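Cobalamin biosynthesis protein CobN (Mycobacterium tuberculosis, PDB 7C6O) probably serves as the catalytic large subunit of cobaltochelatase, which inserts cobalt into the corrin ring during cobalamin synthesis. Local coordinates at residues R181-Y195 against R213-C227. Numbering follows the deposited sequence.
Sequences RPDAGKTGPTIAVLY and RAIEDAGGRPLPLYC
From Arg221 N to Pro189 O through to Cys227 N to Tyr195 O, seven backbone hydrogen bonds pair strand 190-195 with strand 221-227. With the helix ending at Asp217 between them in sequence, the strands form a beta-alpha-beta crossover; the short segments run parallel at 23°, in register from Thr190 with Arg221 to Tyr195 with Tyr226. Strand 246-249 continues the sheet beyond 190-195. Pro222 and Pro224 fit because both belong to the set whose N points away from the partner strand, and their CA-H groups face Ile191 O and Val193 O instead. Gly219, at positive phi, ends the helix in a Schellman motif.

Arg221 can be followed outward. Arg221 CB lies 3.9 Å from Thr190 OG1. Arg221 CG and CD pass beside Lys186 O, CD at 3.2 Å. The chain then bends at chi3 (58°), which turns the guanidinium back onto the loop 183-187. NE donates weakly to a water that also sits 2.7 Å from Thr190 OG1. Arg221 NH1 donates to Lys186 O at 2.7 Å, in the carbonyl plane, and only weakly to Asp183 OD1. Arg221 NH2 meets Asp183 OD2 at 3.0 Å on its syn side, tilted out of the carboxylate plane, completing a salt bridge with the two planes 54° apart. Asp183 OD1 also accepts from Gly185 N, an Asx turn that steadies the carboxylate.

Arg181 meets Glu216 end-on, NH1 to OE2 at 2.9 Å and NH2 to OE1 at 3.2 Å; both oxygens are approached from above the carboxylate plane. Arg181 NE forms a salt bridge with Glu209, on the same helix 206-217 as Glu216. On the sheet face carrying Ile191 and Val193, Ile215 CD1 packs on their CG2 atoms. At the far end, Tyr226 CB makes a CH-pi contact over one face of Tyr195, 3.7 Å from the ring centroid.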
ATOM      1  N   ARG A 181       1.541  39.809   1.188  1.00 22.86           N
ATOM      2  CA  ARG A 181       1.354  39.902  -0.250  1.00 22.71           C
ATOM      3  C   ARG A 181       0.170  40.816  -0.520  1.00 25.08           C
ATOM      4  O   ARG A 181      -0.712  40.955   0.336  1.00 28.37           O
ATOM      5  CB  ARG A 181       1.088  38.525  -0.881  1.00 23.62           C
ATOM      6  CG  ARG A 181       2.147  37.476  -0.594  1.00 19.89           C
ATOM      7  CD  ARG A 181       1.731  36.109  -1.125  1.00 16.65           C
ATOM      8  NE  ARG A 181       1.689  36.067  -2.585  1.00 17.24           N
ATOM      9  CZ  ARG A 181       0.576  36.119  -3.309  1.00 18.92           C
ATOM     10  NH1 ARG A 181      -0.608  36.208  -2.716  1.00 20.28           N
ATOM     11  NH2 ARG A 181       0.646  36.074  -4.632  1.00 18.76           N
ATOM     12  N   PRO A 182       0.121  41.450  -1.688  1.00 24.11           N
ATOM     13  CA  PRO A 182      -1.058  42.249  -2.033  1.00 28.73           C
ATOM     14  C   PRO A 182      -2.290  41.372  -2.167  1.00 30.76           C
ATOM     15  O   PRO A 182      -2.216  40.216  -2.589  1.00 32.41           O
ATOM     16  CB  PRO A 182      -0.682  42.886  -3.377  1.00 28.24           C
ATOM     17  CG  PRO A 182       0.799  42.736  -3.490  1.00 28.70           C
ATOM     18  CD  PRO A 182       1.141  41.487  -2.748  1.00 24.61           C
ATOM     19  N   ASP A 183      -3.434  41.935  -1.792  1.00 31.88           N
ATOM     20  CA  ASP A 183      -4.710  41.241  -1.922  1.00 33.76           C
ATOM     21  C   ASP A 183      -5.184  41.363  -3.365  1.00 32.78           C
ATOM     22  O   ASP A 183      -5.505  42.462  -3.830  1.00 33.41           O
ATOM     23  CB  ASP A 183      -5.735  41.823  -0.952  1.00 37.22           C
ATOM     24  CG  ASP A 183      -6.976  40.957  -0.820  1.00 40.16           C
ATOM     25  OD1 ASP A 183      -7.299  40.208  -1.764  1.00 40.70           O
ATOM     26  OD2 ASP A 183      -7.633  41.029   0.240  1.00 42.87           O
ATOM     27  N   ALA A 184      -5.229  40.236  -4.075  1.00 30.34           N
ATOM     28  CA  ALA A 184      -5.695  40.223  -5.454  1.00 31.04           C
ATOM     29  C   ALA A 184      -7.207  40.349  -5.570  1.00 32.44           C
ATOM     30  O   ALA A 184      -7.714  40.520  -6.683  1.00 33.35           O
ATOM     31  CB  ALA A 184      -5.231  38.945  -6.158  1.00 31.14           C
ATOM     32  N   GLY A 185      -7.934  40.267  -4.456  1.00 32.05           N
ATOM     33  CA  GLY A 185      -9.372  40.438  -4.483  1.00 30.47           C
ATOM     34  C   GLY A 185     -10.161  39.238  -4.948  1.00 29.62           C
ATOM     35  O   GLY A 185     -11.292  39.402  -5.414  1.00 29.90           O
ATOM     36  N   LYS A 186      -9.604  38.034  -4.843  1.00 28.50           N
ATOM     37  CA  LYS A 186     -10.336  36.836  -5.226  1.00 30.00           C
ATOM     38  C   LYS A 186     -11.413  36.515  -4.191  1.00 30.35           C
ATOM     39  O   LYS A 186     -11.318  36.886  -3.018  1.00 30.25           O
ATOM     40  CB  LYS A 186      -9.382  35.652  -5.384  1.00 31.41           C
ATOM     41  CG  LYS A 186      -8.263  35.892  -6.387  1.00 31.01           C
ATOM     42  CD  LYS A 186      -8.812  36.111  -7.788  1.00 32.62           C
ATOM     43  CE  LYS A 186      -7.697  36.419  -8.773  1.00 34.49           C
ATOM     44  NZ  LYS A 186      -8.200  36.553 -10.168  1.00 36.33           N
ATOM     45  N   THR A 187     -12.453  35.813  -4.642  1.00 33.00           N
ATOM     46  CA  THR A 187     -13.615  35.532  -3.807  1.00 33.70           C
ATOM     47  C   THR A 187     -13.798  34.047  -3.514  1.00 30.90           C
ATOM     48  O   THR A 187     -14.806  33.666  -2.908  1.00 32.02           O
ATOM     49  CB  THR A 187     -14.883  36.090  -4.459  1.00 36.13           C
ATOM     50  OG1 THR A 187     -15.000  35.578  -5.793  1.00 37.47           O
ATOM     51  CG2 THR A 187     -14.833  37.612  -4.507  1.00 36.54           C
ATOM     52  N   GLY A 188     -12.857  33.198  -3.916  1.00 29.18           N
ATOM     53  CA  GLY A 188     -12.971  31.780  -3.677  1.00 26.42           C
ATOM     54  C   GLY A 188     -12.579  31.393  -2.265  1.00 29.00           C
ATOM     55  O   GLY A 188     -12.486  32.235  -1.365  1.00 29.30           O
ATOM     56  N   PRO A 189     -12.338  30.103  -2.047  1.00 26.50           N
ATOM     57  CA  PRO A 189     -11.979  29.641  -0.703  1.00 25.56           C
ATOM     58  C   PRO A 189     -10.583  30.094  -0.307  1.00 23.70           C
ATOM     59  O   PRO A 189      -9.713  30.332  -1.149  1.00 23.99           O
ATOM     60  CB  PRO A 189     -12.053  28.116  -0.822  1.00 26.08           C
ATOM     61  CG  PRO A 189     -11.773  27.848  -2.263  1.00 27.27           C
ATOM     62  CD  PRO A 189     -12.383  28.999  -3.021  1.00 28.69           C
ATOM     63  N   THR A 190     -10.380  30.213   1.001  1.00 24.08           N
ATOM     64  CA  THR A 190      -9.094  30.611   1.557  1.00 22.46           C
ATOM     65  C   THR A 190      -8.220  29.374   1.727  1.00 21.88           C
ATOM     66  O   THR A 190      -8.590  28.442   2.450  1.00 21.06           O
ATOM     67  CB  THR A 190      -9.284  31.329   2.892  1.00 23.54           C
ATOM     68  OG1 THR A 190     -10.005  32.546   2.674  1.00 25.11           O
ATOM     69  CG2 THR A 190      -7.938  31.649   3.522  1.00 25.32           C
ATOM     70  N   ILE A 191      -7.068  29.366   1.064  1.00 19.54           N
ATOM     71  CA  ILE A 191      -6.156  28.228   1.064  1.00 20.42           C
ATOM     72  C   ILE A 191      -4.903  28.637   1.826  1.00 18.42           C
ATOM     73  O   ILE A 191      -4.121  29.470   1.351  1.00 19.78           O
ATOM     74  CB  ILE A 191      -5.811  27.772  -0.361  1.00 17.04           C
ATOM     75  CG1 ILE A 191      -7.087  27.518  -1.167  1.00 18.93           C
ATOM     76  CG2 ILE A 191      -4.929  26.531  -0.325  1.00 17.30           C
ATOM     77  CD1 ILE A 191      -8.013  26.487  -0.556  1.00 20.06           C
ATOM     78  N   ALA A 192      -4.708  28.058   3.006  1.00 17.40           N
ATOM     79  CA  ALA A 192      -3.487  28.315   3.754  1.00 18.70           C
ATOM     80  C   ALA A 192      -2.322  27.550   3.135  1.00 19.47           C
ATOM     81  O   ALA A 192      -2.489  26.433   2.639  1.00 18.44           O
ATOM     82  CB  ALA A 192      -3.664  27.915   5.218  1.00 16.88           C
ATOM     83  N   VAL A 193      -1.143  28.167   3.146  1.00 16.16           N
ATOM     84  CA  VAL A 193       0.095  27.530   2.702  1.00 16.34           C
ATOM     85  C   VAL A 193       1.078  27.578   3.865  1.00 19.82           C
ATOM     86  O   VAL A 193       1.544  28.659   4.249  1.00 19.31           O
ATOM     87  CB  VAL A 193       0.680  28.205   1.455  1.00 14.00           C
ATOM     88  CG1 VAL A 193       1.952  27.489   1.010  1.00 11.01           C
ATOM     89  CG2 VAL A 193      -0.346  28.214   0.334  1.00 16.74           C
ATOM     90  N   LEU A 194       1.400  26.411   4.422  1.00 17.07           N
ATOM     91  CA  LEU A 194       2.250  26.308   5.604  1.00 16.01           C
ATOM     92  C   LEU A 194       3.663  25.922   5.185  1.00 17.57           C
ATOM     93  O   LEU A 194       3.867  24.869   4.569  1.00 17.34           O
ATOM     94  CB  LEU A 194       1.690  25.284   6.592  1.00 16.53           C
ATOM     95  CG  LEU A 194       0.667  25.750   7.632  1.00 24.15           C
ATOM     96  CD1 LEU A 194       1.320  26.651   8.672  1.00 22.20           C
ATOM     97  CD2 LEU A 194      -0.515  26.452   6.975  1.00 26.23           C
ATOM     98  N   TYR A 195       4.637  26.766   5.525  1.00 15.46           N
ATOM     99  CA  TYR A 195       6.030  26.498   5.202  1.00 17.41           C
ATOM    100  C   TYR A 195       6.903  26.796   6.414  1.00 16.65           C
ATOM    101  O   TYR A 195       6.449  27.347   7.419  1.00 18.76           O
ATOM    102  CB  TYR A 195       6.491  27.301   3.974  1.00 14.72           C
ATOM    103  CG  TYR A 195       6.502  28.805   4.144  1.00 16.29           C
ATOM    104  CD1 TYR A 195       5.322  29.537   4.111  1.00 16.22           C
ATOM    105  CD2 TYR A 195       7.699  29.496   4.306  1.00 19.03           C
ATOM    106  CE1 TYR A 195       5.330  30.914   4.253  1.00 18.96           C
ATOM    107  CE2 TYR A 195       7.718  30.872   4.448  1.00 18.34           C
ATOM    108  CZ  TYR A 195       6.531  31.578   4.420  1.00 19.88           C
ATOM    109  OH  TYR A 195       6.540  32.950   4.561  1.00 17.22           O
ATOM    110  N   ARG A 213       0.418  32.341  -6.178  1.00 20.43           N
ATOM    111  CA  ARG A 213      -0.084  32.827  -7.461  1.00 19.53           C
ATOM    112  C   ARG A 213      -0.942  31.774  -8.156  1.00 19.07           C
ATOM    113  O   ARG A 213      -1.946  32.108  -8.796  1.00 19.64           O
ATOM    114  CB  ARG A 213       1.081  33.252  -8.354  1.00 22.26           C
ATOM    115  CG  ARG A 213       1.812  34.486  -7.850  1.00 25.85           C
ATOM    116  CD  ARG A 213       2.911  34.919  -8.799  1.00 31.68           C
ATOM    117  NE  ARG A 213       3.647  36.066  -8.271  1.00 40.37           N
ATOM    118  CZ  ARG A 213       4.650  36.667  -8.903  1.00 47.71           C
ATOM    119  NH1 ARG A 213       5.043  36.233 -10.093  1.00 49.44           N
ATOM    120  NH2 ARG A 213       5.260  37.703  -8.343  1.00 50.88           N
ATOM    121  N   ALA A 214      -0.570  30.497  -8.034  1.00 19.97           N
ATOM    122  CA  ALA A 214      -1.390  29.437  -8.611  1.00 18.08           C
ATOM    123  C   ALA A 214      -2.744  29.349  -7.919  1.00 18.37           C
ATOM    124  O   ALA A 214      -3.763  29.075  -8.565  1.00 19.51           O
ATOM    125  CB  ALA A 214      -0.655  28.098  -8.529  1.00 14.93           C
ATOM    126  N   ILE A 215      -2.772  29.571  -6.601  1.00 17.65           N
ATOM    127  CA  ILE A 215      -4.037  29.588  -5.867  1.00 17.89           C
ATOM    128  C   ILE A 215      -4.921  30.724  -6.361  1.00 20.31           C
ATOM    129  O   ILE A 215      -6.132  30.550  -6.559  1.00 20.29           O
ATOM    130  CB  ILE A 215      -3.767  29.692  -4.355  1.00 20.96           C
ATOM    131  CG1 ILE A 215      -3.144  28.393  -3.838  1.00 16.25           C
ATOM    132  CG2 ILE A 215      -5.045  30.033  -3.598  1.00 21.43           C
ATOM    133  CD1 ILE A 215      -2.569  28.511  -2.444  1.00 15.05           C
ATOM    134  N   GLU A 216      -4.331  31.903  -6.575  1.00 20.37           N
ATOM    135  CA  GLU A 216      -5.086  33.021  -7.129  1.00 21.40           C
ATOM    136  C   GLU A 216      -5.585  32.709  -8.535  1.00 22.50           C
ATOM    137  O   GLU A 216      -6.725  33.041  -8.881  1.00 23.20           O
ATOM    138  CB  GLU A 216      -4.224  34.287  -7.116  1.00 24.55           C
ATOM    139  CG  GLU A 216      -4.088  34.901  -5.724  1.00 27.27           C
ATOM    140  CD  GLU A 216      -2.860  35.782  -5.563  1.00 26.22           C
ATOM    141  OE1 GLU A 216      -1.935  35.693  -6.399  1.00 23.24           O
ATOM    142  OE2 GLU A 216      -2.822  36.562  -4.588  1.00 24.70           O
ATOM    143  N   ASP A 217      -4.753  32.057  -9.355  1.00 21.57           N
ATOM    144  CA  ASP A 217      -5.191  31.662 -10.691  1.00 23.58           C
ATOM    145  C   ASP A 217      -6.389  30.727 -10.634  1.00 27.02           C
ATOM    146  O   ASP A 217      -7.253  30.769 -11.518  1.00 28.77           O
ATOM    147  CB  ASP A 217      -4.046  30.994 -11.453  1.00 23.63           C
ATOM    148  CG  ASP A 217      -2.925  31.954 -11.785  1.00 26.45           C
ATOM    149  OD1 ASP A 217      -3.129  33.177 -11.647  1.00 24.77           O
ATOM    150  OD2 ASP A 217      -1.835  31.485 -12.179  1.00 25.74           O
ATOM    151  N   ALA A 218      -6.458  29.877  -9.611  1.00 26.32           N
ATOM    152  CA  ALA A 218      -7.596  28.991  -9.406  1.00 26.02           C
ATOM    153  C   ALA A 218      -8.773  29.686  -8.733  1.00 26.51           C
ATOM    154  O   ALA A 218      -9.777  29.028  -8.439  1.00 28.06           O
ATOM    155  CB  ALA A 218      -7.172  27.774  -8.580  1.00 24.89           C
ATOM    156  N   GLY A 219      -8.677  30.988  -8.479  1.00 27.90           N
ATOM    157  CA  GLY A 219      -9.762  31.734  -7.883  1.00 28.42           C
ATOM    158  C   GLY A 219      -9.782  31.750  -6.373  1.00 29.53           C
ATOM    159  O   GLY A 219     -10.728  32.296  -5.790  1.00 29.89           O
ATOM    160  N   GLY A 220      -8.770  31.175  -5.716  1.00 27.51           N
ATOM    161  CA  GLY A 220      -8.740  31.129  -4.270  1.00 24.42           C
ATOM    162  C   GLY A 220      -7.998  32.300  -3.645  1.00 24.27           C
ATOM    163  O   GLY A 220      -7.386  33.124  -4.324  1.00 25.03           O
ATOM    164  N   ARG A 221      -8.069  32.361  -2.317  1.00 20.97           N
ATOM    165  CA  ARG A 221      -7.397  33.395  -1.539  1.00 22.60           C
ATOM    166  C   ARG A 221      -6.248  32.767  -0.763  1.00 20.80           C
ATOM    167  O   ARG A 221      -6.492  32.060   0.226  1.00 21.62           O
ATOM    168  CB  ARG A 221      -8.380  34.078  -0.584  1.00 24.52           C
ATOM    169  CG  ARG A 221      -9.554  34.761  -1.279  1.00 28.16           C
ATOM    170  CD  ARG A 221     -10.503  35.416  -0.283  1.00 29.99           C
ATOM    171  NE  ARG A 221      -9.822  36.400   0.556  1.00 34.23           N
ATOM    172  CZ  ARG A 221      -9.534  37.640   0.174  1.00 38.92           C
ATOM    173  NH1 ARG A 221      -9.865  38.062  -1.041  1.00 37.88           N
ATOM    174  NH2 ARG A 221      -8.909  38.462   1.006  1.00 40.61           N
ATOM    175  N   PRO A 222      -4.997  32.982  -1.162  1.00 22.93           N
ATOM    176  CA  PRO A 222      -3.880  32.317  -0.481  1.00 20.64           C
ATOM    177  C   PRO A 222      -3.562  32.960   0.861  1.00 21.72           C
ATOM    178  O   PRO A 222      -3.581  34.184   1.013  1.00 21.28           O
ATOM    179  CB  PRO A 222      -2.717  32.486  -1.465  1.00 21.32           C
ATOM    180  CG  PRO A 222      -3.051  33.728  -2.220  1.00 23.89           C
ATOM    181  CD  PRO A 222      -4.551  33.783  -2.317  1.00 22.47           C
ATOM    182  N   LEU A 223      -3.266  32.110   1.843  1.00 20.22           N
ATOM    183  CA  LEU A 223      -2.893  32.540   3.190  1.00 18.85           C
ATOM    184  C   LEU A 223      -1.567  31.874   3.538  1.00 17.44           C
ATOM    185  O   LEU A 223      -1.537  30.832   4.207  1.00 18.29           O
ATOM    186  CB  LEU A 223      -3.987  32.194   4.204  1.00 19.93           C
ATOM    187  CG  LEU A 223      -3.728  32.496   5.683  1.00 24.47           C
ATOM    188  CD1 LEU A 223      -3.409  33.967   5.902  1.00 28.19           C
ATOM    189  CD2 LEU A 223      -4.917  32.070   6.529  1.00 24.79           C
ATOM    190  N   PRO A 224      -0.449  32.438   3.078  1.00 19.53           N
ATOM    191  CA  PRO A 224       0.860  31.831   3.364  1.00 18.31           C
ATOM    192  C   PRO A 224       1.294  32.111   4.796  1.00 23.11           C
ATOM    193  O   PRO A 224       1.354  33.265   5.229  1.00 27.21           O
ATOM    194  CB  PRO A 224       1.794  32.508   2.355  1.00 17.73           C
ATOM    195  CG  PRO A 224       1.145  33.824   2.078  1.00 17.03           C
ATOM    196  CD  PRO A 224      -0.339  33.592   2.168  1.00 19.19           C
ATOM    197  N   LEU A 225       1.598  31.044   5.531  1.00 19.09           N
ATOM    198  CA  LEU A 225       1.992  31.137   6.930  1.00 17.37           C
ATOM    199  C   LEU A 225       3.258  30.324   7.150  1.00 20.24           C
ATOM    200  O   LEU A 225       3.332  29.165   6.728  1.00 17.98           O
ATOM    201  CB  LEU A 225       0.875  30.630   7.853  1.00 16.69           C
ATOM    202  CG  LEU A 225      -0.459  31.376   7.796  1.00 20.74           C
ATOM    203  CD1 LEU A 225      -1.538  30.611   8.550  1.00 20.32           C
ATOM    204  CD2 LEU A 225      -0.302  32.777   8.362  1.00 23.90           C
ATOM    205  N   TYR A 226       4.249  30.924   7.803  1.00 20.15           N
ATOM    206  CA  TYR A 226       5.451  30.203   8.193  1.00 16.38           C
ATOM    207  C   TYR A 226       5.383  29.846   9.672  1.00 18.28           C
ATOM    208  O   TYR A 226       4.728  30.527  10.464  1.00 18.29           O
ATOM    209  CB  TYR A 226       6.716  31.016   7.901  1.00 15.24           C
ATOM    210  CG  TYR A 226       6.840  32.308   8.679  1.00 19.86           C
ATOM    211  CD1 TYR A 226       6.368  33.504   8.155  1.00 20.98           C
ATOM    212  CD2 TYR A 226       7.441  32.334   9.932  1.00 23.81           C
ATOM    213  CE1 TYR A 226       6.485  34.689   8.860  1.00 23.54           C
ATOM    214  CE2 TYR A 226       7.558  33.515  10.648  1.00 27.11           C
ATOM    215  CZ  TYR A 226       7.079  34.687  10.105  1.00 27.25           C
ATOM    216  OH  TYR A 226       7.194  35.865  10.808  1.00 31.70           O
ATOM    217  N   CYS A 227       6.064  28.763  10.036  1.00 17.89           N
ATOM    218  CA  CYS A 227       6.088  28.312  11.420  1.00 21.80           C
ATOM    219  C   CYS A 227       7.243  27.342  11.598  1.00 19.36           C
ATOM    220  O   CYS A 227       7.777  26.796  10.629  1.00 17.33           O
ATOM    221  CB  CYS A 227       4.768  27.647  11.823  1.00 26.93           C
ATOM    222  SG  CYS A 227       4.469  26.059  11.022  1.00 29.13           S
TER
HETATM  223  O   HOH W   1      -1.597  36.175   0.090  1.00 20.78           O
HETATM  224  O   HOH W   2      -1.502  38.987  -4.877  1.00 29.62           O
HETATM  225  O   HOH W   3      -4.633  37.378  -3.001  1.00 29.43           O
HETATM  226  O   HOH W   4     -12.495  34.334  -7.402  1.00 50.56           O
HETATM  227  O   HOH W   5      -9.266  34.973   3.481  1.00 43.30           O